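Local coordinates for protein dachshund homolog 1 (Homo sapiens, PDB 1L8R) that acts as a DNA-binding transcription factor that regulates organogenesis, here through a domain containing a winged-helix-like DNA-binding motif, at residues N5-V10 / K16-T21; H40-L45 / Y49-R54. One frame throughout, in Å; residues are numbered along the deposited sequence.

Interaction 1. Residues N5-V10 / K16-T21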
ATOM      1  N   ASN A   5       4.549 -13.395   5.307  1.00 14.16           N
ATOM      2  CA  ASN A   5       4.498 -13.574   3.863  1.00 14.55           C
ATOM      3  C   ASN A   5       3.177 -14.148   3.375  1.00 13.83           C
ATOM      4  O   ASN A   5       3.028 -14.466   2.195  1.00 14.94           O
ATOM      5  CB  ASN A   5       5.662 -14.440   3.399  1.00 16.08           C
ATOM      6  CG  ASN A   5       6.984 -13.734   3.567  1.00 18.39           C
ATOM      7  OD1 ASN A   5       7.121 -12.572   3.175  1.00 18.04           O
ATOM      8  ND2 ASN A   5       7.959 -14.414   4.159  1.00 20.35           N
ATOM      9  N   GLU A   6       2.225 -14.287   4.290  1.00 13.97           N
ATOM     10  CA  GLU A   6       0.907 -14.801   3.945  1.00 14.22           C
ATOM     11  C   GLU A   6       0.009 -13.623   3.590  1.00 13.53           C
ATOM     12  O   GLU A   6      -0.214 -12.731   4.401  1.00 13.65           O
ATOM     13  CB  GLU A   6       0.311 -15.581   5.118  1.00 16.71           C
ATOM     14  CG  GLU A   6       0.988 -16.915   5.365  1.00 21.69           C
ATOM     15  CD  GLU A   6       0.891 -17.831   4.159  1.00 23.43           C
ATOM     16  OE1 GLU A   6      -0.236 -18.049   3.672  1.00 26.57           O
ATOM     17  OE2 GLU A   6       1.938 -18.333   3.700  1.00 27.82           O
ATOM     18  N   CYS A   7      -0.493 -13.623   2.364  1.00 12.41           N
ATOM     19  CA  CYS A   7      -1.349 -12.541   1.897  1.00 13.75           C
ATOM     20  C   CYS A   7      -2.820 -12.832   2.162  1.00 14.19           C
ATOM     21  O   CYS A   7      -3.225 -13.984   2.336  1.00 13.39           O
ATOM     22  CB  CYS A   7      -1.144 -12.345   0.391  1.00 13.51           C
ATOM     23  SG  CYS A   7      -1.833 -10.821  -0.287  1.00 18.82           S
ATOM     24  N   LYS A   8      -3.611 -11.768   2.210  1.00 14.87           N
ATOM     25  CA  LYS A   8      -5.050 -11.895   2.383  1.00 17.25           C
ATOM     26  C   LYS A   8      -5.693 -10.606   1.907  1.00 17.41           C
ATOM     27  O   LYS A   8      -5.090  -9.527   1.975  1.00 15.39           O
ATOM     28  CB  LYS A   8      -5.424 -12.190   3.844  1.00 19.19           C
ATOM     29  CG  LYS A   8      -5.337 -11.025   4.803  1.00 22.81           C
ATOM     30  CD  LYS A   8      -5.895 -11.430   6.167  1.00 27.42           C
ATOM     31  CE  LYS A   8      -5.871 -10.277   7.153  1.00 30.09           C
ATOM     32  NZ  LYS A   8      -6.404 -10.687   8.483  1.00 33.92           N
HETATM   33  N   MSE A   9      -6.909 -10.720   1.389  1.00 17.74           N
HETATM   34  CA  MSE A   9      -7.621  -9.550   0.902  1.00 20.79           C
HETATM   35  C   MSE A   9      -8.413  -8.971   2.067  1.00 19.64           C
HETATM   36  O   MSE A   9      -9.034  -9.713   2.838  1.00 19.66           O
HETATM   37  CB  MSE A   9      -8.563  -9.930  -0.247  1.00 23.11           C
HETATM   38  CG  MSE A   9      -7.905 -10.684  -1.409  1.00 26.02           C
HETATM   39 SE   MSE A   9      -6.426  -9.753  -2.246  1.00 33.48          SE
HETATM   40  CE  MSE A   9      -4.990 -10.702  -1.380  1.00 33.67           C
ATOM     41  N   VAL A  10      -8.373  -7.652   2.202  1.00 17.50           N
ATOM     42  CA  VAL A  10      -9.068  -6.964   3.280  1.00 19.64           C
ATOM     43  C   VAL A  10      -9.825  -5.782   2.701  1.00 19.61           C
ATOM     44  O   VAL A  10      -9.550  -5.347   1.585  1.00 18.11           O
ATOM     45  CB  VAL A  10      -8.079  -6.459   4.353  1.00 19.92           C
ATOM     46  CG1 VAL A  10      -7.324  -7.635   4.952  1.00 21.64           C
ATOM     47  CG2 VAL A  10      -7.113  -5.453   3.744  1.00 19.26           C
ATOM     48  N   LYS A  16     -11.545  -4.181  -2.058  1.00 23.02           N
ATOM     49  CA  LYS A  16     -10.703  -5.273  -1.595  1.00 22.22           C
ATOM     50  C   LYS A  16      -9.267  -4.968  -2.004  1.00 19.73           C
ATOM     51  O   LYS A  16      -9.004  -4.617  -3.155  1.00 20.20           O
ATOM     52  CB  LYS A  16     -11.156  -6.591  -2.227  1.00 24.93           C
ATOM     53  CG  LYS A  16     -12.383  -7.207  -1.571  1.00 31.19           C
ATOM     54  CD  LYS A  16     -12.019  -7.856  -0.244  1.00 33.44           C
ATOM     55  CE  LYS A  16     -13.248  -8.376   0.490  1.00 36.49           C
ATOM     56  NZ  LYS A  16     -14.119  -7.268   0.968  1.00 38.73           N
ATOM     57  N   VAL A  17      -8.344  -5.088  -1.055  1.00 16.69           N
ATOM     58  CA  VAL A  17      -6.934  -4.843  -1.328  1.00 15.63           C
ATOM     59  C   VAL A  17      -6.083  -5.920  -0.664  1.00 15.39           C
ATOM     60  O   VAL A  17      -6.493  -6.541   0.323  1.00 13.76           O
ATOM     61  CB  VAL A  17      -6.480  -3.455  -0.813  1.00 14.63           C
ATOM     62  CG1 VAL A  17      -7.275  -2.351  -1.516  1.00 15.80           C
ATOM     63  CG2 VAL A  17      -6.650  -3.368   0.695  1.00 14.26           C
ATOM     64  N   ALA A  18      -4.897  -6.138  -1.220  1.00 12.95           N
ATOM     65  CA  ALA A  18      -3.976  -7.133  -0.696  1.00 14.17           C
ATOM     66  C   ALA A  18      -3.298  -6.612   0.563  1.00 14.10           C
ATOM     67  O   ALA A  18      -3.008  -5.420   0.690  1.00 13.66           O
ATOM     68  CB  ALA A  18      -2.944  -7.489  -1.749  1.00 11.77           C
ATOM     69  N   SER A  19      -3.037  -7.520   1.487  1.00 11.00           N
ATOM     70  CA  SER A  19      -2.436  -7.155   2.757  1.00 12.41           C
ATOM     71  C   SER A  19      -1.489  -8.230   3.267  1.00 10.96           C
ATOM     72  O   SER A  19      -1.616  -9.400   2.908  1.00  9.74           O
ATOM     73  CB  SER A  19      -3.546  -6.941   3.796  1.00 15.98           C
ATOM     74  OG  SER A  19      -3.037  -6.920   5.118  1.00 22.45           O
ATOM     75  N   PHE A  20      -0.541  -7.807   4.099  1.00 12.13           N
ATOM     76  CA  PHE A  20       0.402  -8.706   4.768  1.00 11.43           C
ATOM     77  C   PHE A  20       0.501  -8.157   6.180  1.00 11.53           C
ATOM     78  O   PHE A  20       0.464  -6.942   6.381  1.00 12.44           O
ATOM     79  CB  PHE A  20       1.804  -8.673   4.144  1.00 10.16           C
ATOM     80  CG  PHE A  20       1.892  -9.336   2.808  1.00  6.83           C
ATOM     81  CD1 PHE A  20       1.858 -10.722   2.686  1.00  7.17           C
ATOM     82  CD2 PHE A  20       1.963  -8.567   1.655  1.00  9.52           C
ATOM     83  CE1 PHE A  20       1.890 -11.335   1.434  1.00  8.92           C
ATOM     84  CE2 PHE A  20       1.992  -9.162   0.393  1.00  7.02           C
ATOM     85  CZ  PHE A  20       1.955 -10.548   0.274  1.00  8.16           C
ATOM     86  N   THR A  21       0.608  -9.039   7.167  1.00 10.59           N
ATOM     87  CA  THR A  21       0.752  -8.572   8.535  1.00 11.87           C
ATOM     88  C   THR A  21       2.228  -8.681   8.901  1.00 12.35           C
ATOM     89  O   THR A  21       2.779  -9.778   8.997  1.00 15.54           O
ATOM     90  CB  THR A  21      -0.109  -9.394   9.479  1.00 11.37           C
ATOM     91  OG1 THR A  21      -1.487  -9.168   9.152  1.00 14.68           O
ATOM     92  CG2 THR A  21       0.136  -8.979  10.925  1.00 13.94           C
TER
HETATM   93  O   HOH W   1       0.591 -11.843   6.963  1.00 16.55           O

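Interaction 2. Residues H40-L45 / Y49-R54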
ATOM      1  N   HIS A  40      -6.419  10.094  -9.442  1.00 39.09           N
ATOM      2  CA  HIS A  40      -6.528  11.442  -9.986  1.00 41.27           C
ATOM      3  C   HIS A  40      -6.412  12.511  -8.907  1.00 42.63           C
ATOM      4  O   HIS A  40      -5.834  13.575  -9.135  1.00 43.36           O
ATOM      5  CB  HIS A  40      -7.851  11.594 -10.728  1.00 41.72           C
ATOM      6  N   LEU A  41      -6.960  12.221  -7.731  1.00 44.26           N
ATOM      7  CA  LEU A  41      -6.933  13.159  -6.614  1.00 45.45           C
ATOM      8  C   LEU A  41      -5.554  13.757  -6.355  1.00 46.00           C
ATOM      9  O   LEU A  41      -5.440  14.826  -5.753  1.00 47.17           O
ATOM     10  CB  LEU A  41      -7.445  12.478  -5.343  1.00 45.58           C
ATOM     11  CG  LEU A  41      -8.904  12.016  -5.368  1.00 46.33           C
ATOM     12  CD1 LEU A  41      -9.266  11.374  -4.037  1.00 45.79           C
ATOM     13  CD2 LEU A  41      -9.813  13.207  -5.653  1.00 47.28           C
ATOM     14  N   VAL A  42      -4.508  13.073  -6.809  1.00 46.14           N
ATOM     15  CA  VAL A  42      -3.147  13.558  -6.615  1.00 46.04           C
ATOM     16  C   VAL A  42      -2.279  13.292  -7.838  1.00 45.64           C
ATOM     17  O   VAL A  42      -1.395  14.084  -8.166  1.00 45.91           O
ATOM     18  CB  VAL A  42      -2.484  12.895  -5.383  1.00 45.94           C
ATOM     19  CG1 VAL A  42      -2.478  11.384  -5.544  1.00 46.74           C
ATOM     20  CG2 VAL A  42      -1.067  13.416  -5.213  1.00 45.96           C
ATOM     21  N   GLY A  43      -2.538  12.172  -8.505  1.00 44.98           N
ATOM     22  CA  GLY A  43      -1.770  11.816  -9.685  1.00 44.07           C
ATOM     23  C   GLY A  43      -0.273  11.774  -9.437  1.00 43.63           C
ATOM     24  O   GLY A  43       0.402  12.806  -9.479  1.00 44.49           O
ATOM     25  N   GLY A  44       0.251  10.581  -9.176  1.00 41.83           N
ATOM     26  CA  GLY A  44       1.675  10.444  -8.936  1.00 39.19           C
ATOM     27  C   GLY A  44       2.022   9.813  -7.602  1.00 37.20           C
ATOM     28  O   GLY A  44       1.736  10.378  -6.545  1.00 35.76           O
ATOM     29  N   LEU A  45       2.641   8.637  -7.653  1.00 35.42           N
ATOM     30  CA  LEU A  45       3.043   7.930  -6.444  1.00 33.39           C
ATOM     31  C   LEU A  45       4.257   8.647  -5.874  1.00 32.70           C
ATOM     32  O   LEU A  45       4.582   8.510  -4.696  1.00 31.65           O
ATOM     33  CB  LEU A  45       3.403   6.478  -6.773  1.00 31.98           C
ATOM     34  CG  LEU A  45       3.498   5.497  -5.600  1.00 30.26           C
ATOM     35  CD1 LEU A  45       2.140   5.386  -4.916  1.00 28.82           C
ATOM     36  CD2 LEU A  45       3.939   4.137  -6.109  1.00 29.04           C
ATOM     37  N   TYR A  49       4.940   9.562  -1.891  1.00 22.41           N
ATOM     38  CA  TYR A  49       6.154   9.381  -1.100  1.00 22.53           C
ATOM     39  C   TYR A  49       6.577  10.698  -0.449  1.00 22.59           C
ATOM     40  O   TYR A  49       7.022  10.720   0.698  1.00 20.55           O
ATOM     41  CB  TYR A  49       7.289   8.842  -1.977  1.00 23.23           C
ATOM     42  CG  TYR A  49       7.117   7.401  -2.426  1.00 25.80           C
ATOM     43  CD1 TYR A  49       7.974   6.845  -3.377  1.00 27.82           C
ATOM     44  CD2 TYR A  49       6.118   6.586  -1.886  1.00 27.69           C
ATOM     45  CE1 TYR A  49       7.844   5.514  -3.782  1.00 28.59           C
ATOM     46  CE2 TYR A  49       5.979   5.254  -2.284  1.00 27.29           C
ATOM     47  CZ  TYR A  49       6.847   4.726  -3.231  1.00 28.31           C
ATOM     48  OH  TYR A  49       6.730   3.411  -3.622  1.00 27.70           O
ATOM     49  N   THR A  50       6.438  11.799  -1.184  1.00 22.77           N
ATOM     50  CA  THR A  50       6.796  13.109  -0.649  1.00 23.80           C
ATOM     51  C   THR A  50       5.911  13.445   0.554  1.00 22.31           C
ATOM     52  O   THR A  50       6.399  13.869   1.605  1.00 22.60           O
ATOM     53  CB  THR A  50       6.620  14.214  -1.710  1.00 25.59           C
ATOM     54  OG1 THR A  50       7.421  13.905  -2.859  1.00 28.42           O
ATOM     55  CG2 THR A  50       7.045  15.562  -1.147  1.00 27.34           C
ATOM     56  N   LYS A  51       4.608  13.252   0.399  1.00 21.33           N
ATOM     57  CA  LYS A  51       3.675  13.540   1.481  1.00 21.81           C
ATOM     58  C   LYS A  51       3.900  12.611   2.669  1.00 21.42           C
ATOM     59  O   LYS A  51       3.883  13.046   3.821  1.00 20.09           O
ATOM     60  CB  LYS A  51       2.235  13.407   0.984  1.00 21.91           C
ATOM     61  CG  LYS A  51       1.859  14.423  -0.080  1.00 25.74           C
ATOM     62  CD  LYS A  51       0.406  14.262  -0.493  1.00 27.93           C
ATOM     63  CE  LYS A  51       0.003  15.318  -1.506  1.00 29.86           C
ATOM     64  NZ  LYS A  51       0.173  16.693  -0.960  1.00 30.96           N
ATOM     65  N   LEU A  52       4.111  11.330   2.385  1.00 21.19           N
ATOM     66  CA  LEU A  52       4.348  10.344   3.434  1.00 21.55           C
ATOM     67  C   LEU A  52       5.549  10.762   4.287  1.00 22.25           C
ATOM     68  O   LEU A  52       5.523  10.643   5.509  1.00 19.90           O
ATOM     69  CB  LEU A  52       4.588   8.974   2.797  1.00 19.98           C
ATOM     70  CG  LEU A  52       3.693   7.782   3.158  1.00 21.17           C
ATOM     71  CD1 LEU A  52       2.253   8.210   3.441  1.00 18.82           C
ATOM     72  CD2 LEU A  52       3.738   6.790   2.013  1.00 19.06           C
ATOM     73  N   LYS A  53       6.602  11.257   3.644  1.00 24.85           N
ATOM     74  CA  LYS A  53       7.779  11.697   4.386  1.00 27.98           C
ATOM     75  C   LYS A  53       7.381  12.795   5.366  1.00 28.54           C
ATOM     76  O   LYS A  53       7.642  12.699   6.566  1.00 29.79           O
ATOM     77  CB  LYS A  53       8.855  12.224   3.434  1.00 29.75           C
ATOM     78  CG  LYS A  53       9.452  11.169   2.515  1.00 33.67           C
ATOM     79  CD  LYS A  53      10.698  11.691   1.812  1.00 36.05           C
ATOM     80  CE  LYS A  53      11.792  12.028   2.815  1.00 37.79           C
ATOM     81  NZ  LYS A  53      13.029  12.527   2.156  1.00 40.61           N
ATOM     82  N   ARG A  54       6.733  13.833   4.846  1.00 29.07           N
ATOM     83  CA  ARG A  54       6.296  14.958   5.663  1.00 29.39           C
ATOM     84  C   ARG A  54       5.394  14.526   6.821  1.00 28.58           C
ATOM     85  O   ARG A  54       5.478  15.080   7.921  1.00 27.68           O
ATOM     86  CB  ARG A  54       5.558  15.971   4.789  1.00 31.33           C
ATOM     87  CG  ARG A  54       5.347  17.322   5.440  1.00 34.84           C
ATOM     88  CD  ARG A  54       4.418  18.170   4.596  1.00 36.76           C
ATOM     89  NE  ARG A  54       3.039  17.705   4.690  1.00 40.56           N
ATOM     90  CZ  ARG A  54       2.139  17.830   3.720  1.00 41.46           C
ATOM     91  NH1 ARG A  54       2.469  18.404   2.570  1.00 43.78           N
ATOM     92  NH2 ARG A  54       0.905  17.389   3.904  1.00 42.62           N
TER

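Interaction 1. Residues N5-V10 / K16-T21
The carbonyl oxygen of V17 is held chiefly by V10 N, which donates to it at 2.9 Å, nearly straight at 163° and in the carbonyl plane; M9 CA, 3.3 Å from V17 O, adds a weaker C-H...O contact. V17 N returns a bond to V10 O, so the two valines form a hydrogen-bonded antiparallel pair whose side chains cross with V10 CG2 3.7 Å from V17 CG2. Beta-branched valine suits the extended backbone and turns its methyls toward I28 of the next strand. K8 and S19 make the other hydrogen-bonded pair, K8 N giving its hydrogen to S19 O at 3.2 Å; the return bond from S19 N to K8 O is weak. Small S19 spends its hydroxyl on the carbonyl of L27. On the opposite face M9, modelled as selenomethionine, bends its chain back until CE lies 3.8 Å from A18 CB, and A18 also touches L70 of helix 64-73. C7 SG, anti to its own backbone nitrogen (chi1 -167°), lies over a face of the F20 ring, 4.3 Å from the centroid, a sulfur-aromatic contact. N5 O lies at the edge of this ring, near its plane, 3.4 Å from F20 CE1. Where direct bonding ends, one water donates to E6 O and accepts from T21 N. Paired residue by residue and closed by a short turn, strands 8-12 and 15-22 form a beta hairpin, with 8-12 an outermost strand of the antiparallel sheet in this winged-helix-like domain.

Interaction 2. Residues H40-L45 / Y49-R54
Y49 meets L45 along nearly the whole length of its side chain. Starting at the root, Y49 CB lies 3.9 Å from L45 O, the carbonyl oxygen that also receives the hydrogen from Y49 N. At Y49 CG the distance to L45 O shortens to 3.6 Å, because this oxygen sits 3.5 Å above the ring plane, nearer the CG side of the ring than its middle. With CG anti to its carbonyl carbon (chi1 -71°), the tyrosine lays its ring back along the preceding helical turn. Further out the partner changes from oxygen to carbon: Y49 CE2 comes to 4.1 Å from L45 CG, CZ is about as far from L45 CD2, and the phenol OH of Y49 ends 3.8 Å from that CD2 methyl. The leucine side chain, whose CG is anti to its backbone nitrogen, runs at an oblique angle to that of Y49 and also touches F34 of helix 30-37. The ring takes a cation-pi contact from K84 as well.

The backbone bond beneath, Y49 N to L45 O, spans 3.0 Å at 164°, an i to i+4 link in the first turn of helix 45-54. G44, the N-cap residue, has backbone angles at which a CB would collide with the preceding carbonyl oxygen, and so glycine fits there. A looser touch lies beside it: V42 CG2 approaches K51 CE at 4.3 Å, at the far end of the lysine's extended chain, which also touches D97 and C98 of helix 88-99.

One carbonyl thus serves both as hydrogen-bond acceptor and as neighbour to an aromatic face. Y49 lays its ring on L45 within the first helical turn, while K51 offers its CE carbon to V42 of the preceding loop; beyond the single polar bond the contact is of van der Waals type and lies at a partly exposed surface.

From the N terminus, interaction 1 comes first: residues 5-10 run out, the chain turns, and 16-21 run back, closing the hairpin of strands 8-12 and 15-22. The chain then adds strand 25-29 and helix 30-37 before interaction 2 opens in the following loop, where 40-45 leads straight into helix 45-54 and meets 49-54 one turn later. The two contacts therefore stand in series, neither nested nor crossing, on opposite sides of the chain's centre, with centres about 22 Å apart. Interaction 1 joins two strands at one margin of the sheet, whereas interaction 2 lies mainly within the first turn of helix 45-54, with V42 of the preceding loop touching K51. Helix 30-37 touches side chains of both.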